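Local coordinates for flagellar biosynthesis protein FlhA (Bacillus subtilis, PDB 3MIX) that takes part in flagellar protein export, its cytosolic domain serving as the adaptor for delivery of late flagellar building blocks to the type III secretion system, at residues L340-P343 against P344-M347. Sequence-based numbering, arbitrary orientation.
Sequences LCSP and PVRM
The carbonyl oxygen of Ser-342 accepts one sound and one weak bond from the amides of Val-345 and Arg-346. Val-345 N donates to Ser-342 O over 3.2 Å at an N-H...O angle of 152°, coming from well above the carbonyl plane. Arg-346 N reaches Ser-342 O at 3.1 Å, but its N-H...O angle of only 129° makes this bond weak; the same amide points at Pro-343 O in another weak bond of 3.4 Å. The Ser-342 hydroxyl sits beside the turn: OG lies 3.3 Å from the Val-345 methyl CG2 and is hydrogen-bonded to Glu-293 of helix 290-299. The rings of the two prolines run alongside each other, and the peptide link itself largely holds Pro-343 CB within 3.4 Å of Pro-344 CD. One step back, Cys-341 sets SG against the backbone of Arg-346, 3.4 Å from its CA. The arginine side chain leaves with CG anti to the backbone N (chi1 -168°) and bends at chi2, carrying its guanidinium away to salt bridges with Glu-233 and Glu-262, while NE bonds to Val-362 O of the parallel neighbour strand. This is the strand-to-helix corner of a beta-alpha-beta unit (339-341, 343-353, 362-364) in FlhA's cytosolic domain. The i+3 and i+4 amides close the turn on Ser-342 O, and the two prolines, having no N-H, add no donor that needs a partner; Glu-233 and Glu-262 would probably offset the nearby charge of Arg-265 and stabilise that of Arg-346.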
ATOM      1  N   LEU A 340       8.346  16.732   6.329  1.00 58.72           N
ATOM      2  CA  LEU A 340       8.863  16.434   7.670  1.00 57.83           C
ATOM      3  C   LEU A 340       8.092  17.173   8.748  1.00 58.57           C
ATOM      4  O   LEU A 340       7.663  18.310   8.543  1.00 61.41           O
ATOM      5  CB  LEU A 340      10.341  16.810   7.803  1.00 59.31           C
ATOM      6  CG  LEU A 340      11.455  15.788   7.563  1.00 58.81           C
ATOM      7  CD1 LEU A 340      12.800  16.446   7.851  1.00 61.26           C
ATOM      8  CD2 LEU A 340      11.301  14.519   8.405  1.00 56.49           C
ATOM      9  N   CYS A 341       7.925  16.524   9.895  1.00 56.28           N
ATOM     10  CA  CYS A 341       7.287  17.128  11.054  1.00 56.93           C
ATOM     11  C   CYS A 341       7.749  16.393  12.294  1.00 55.64           C
ATOM     12  O   CYS A 341       8.488  15.409  12.191  1.00 53.77           O
ATOM     13  CB  CYS A 341       5.761  17.108  10.931  1.00 56.63           C
ATOM     14  SG  CYS A 341       5.027  15.462  10.791  1.00 52.09           S
ATOM     15  N   SER A 342       7.337  16.874  13.463  1.00 56.88           N
ATOM     16  CA  SER A 342       7.779  16.279  14.717  1.00 56.42           C
ATOM     17  C   SER A 342       7.013  14.996  14.968  1.00 53.65           C
ATOM     18  O   SER A 342       5.870  14.876  14.524  1.00 53.14           O
ATOM     19  CB  SER A 342       7.621  17.257  15.889  1.00 59.06           C
ATOM     20  OG  SER A 342       6.258  17.511  16.172  1.00 60.39           O
ATOM     21  N   PRO A 343       7.647  14.028  15.667  1.00 52.26           N
ATOM     22  CA  PRO A 343       7.063  12.707  15.950  1.00 49.73           C
ATOM     23  C   PRO A 343       5.634  12.689  16.527  1.00 49.79           C
ATOM     24  O   PRO A 343       4.807  11.931  16.016  1.00 48.64           O
ATOM     25  CB  PRO A 343       8.058  12.070  16.930  1.00 49.42           C
ATOM     26  CG  PRO A 343       9.345  12.769  16.689  1.00 50.82           C
ATOM     27  CD  PRO A 343       9.058  14.114  16.099  1.00 52.50           C
ATOM     28  N   PRO A 344       5.328  13.494  17.578  1.00 51.60           N
ATOM     29  CA  PRO A 344       3.973  13.367  18.161  1.00 51.24           C
ATOM     30  C   PRO A 344       2.834  13.859  17.259  1.00 51.10           C
ATOM     31  O   PRO A 344       1.652  13.626  17.562  1.00 51.22           O
ATOM     32  CB  PRO A 344       4.053  14.235  19.429  1.00 53.80           C
ATOM     33  CG  PRO A 344       5.136  15.214  19.152  1.00 55.42           C
ATOM     34  CD  PRO A 344       6.150  14.458  18.343  1.00 54.00           C
ATOM     35  N   VAL A 345       3.198  14.517  16.161  1.00 50.82           N
ATOM     36  CA  VAL A 345       2.236  15.139  15.251  1.00 50.64           C
ATOM     37  C   VAL A 345       2.102  14.355  13.934  1.00 47.75           C
ATOM     38  O   VAL A 345       1.078  14.421  13.248  1.00 47.50           O
ATOM     39  CB  VAL A 345       2.656  16.600  14.955  1.00 53.53           C
ATOM     40  CG1 VAL A 345       1.560  17.342  14.232  1.00 54.91           C
ATOM     41  CG2 VAL A 345       2.991  17.332  16.249  1.00 55.80           C
ATOM     42  N   ARG A 346       3.153  13.611  13.607  1.00 45.44           N
ATOM     43  CA  ARG A 346       3.315  12.905  12.333  1.00 42.76           C
ATOM     44  C   ARG A 346       2.120  12.066  11.879  1.00 41.33           C
ATOM     45  O   ARG A 346       1.619  12.232  10.763  1.00 41.31           O
ATOM     46  CB  ARG A 346       4.544  12.023  12.425  1.00 40.72           C
ATOM     47  CG  ARG A 346       4.970  11.474  11.116  1.00 38.89           C
ATOM     48  CD  ARG A 346       5.068   9.975  11.225  1.00 37.80           C
ATOM     49  NE  ARG A 346       4.773   9.438   9.920  1.00 38.43           N
ATOM     50  CZ  ARG A 346       3.724   8.708   9.591  1.00 34.43           C
ATOM     51  NH1 ARG A 346       3.617   8.353   8.335  1.00 36.34           N
ATOM     52  NH2 ARG A 346       2.821   8.307  10.475  1.00 33.03           N
ATOM     53  N   MET A 347       1.683  11.158  12.743  1.00 40.08           N
ATOM     54  CA  MET A 347       0.538  10.305  12.463  1.00 39.36           C
ATOM     55  C   MET A 347      -0.743  11.124  12.194  1.00 39.78           C
ATOM     56  O   MET A 347      -1.533  10.779  11.322  1.00 38.95           O
ATOM     57  CB  MET A 347       0.362   9.282  13.596  1.00 38.81           C
ATOM     58  CG  MET A 347      -1.060   9.048  14.051  1.00 43.16           C
ATOM     59  SD  MET A 347      -1.235   7.682  15.225  1.00 50.04           S
ATOM     60  CE  MET A 347      -0.254   8.260  16.609  1.00 46.34           C
TER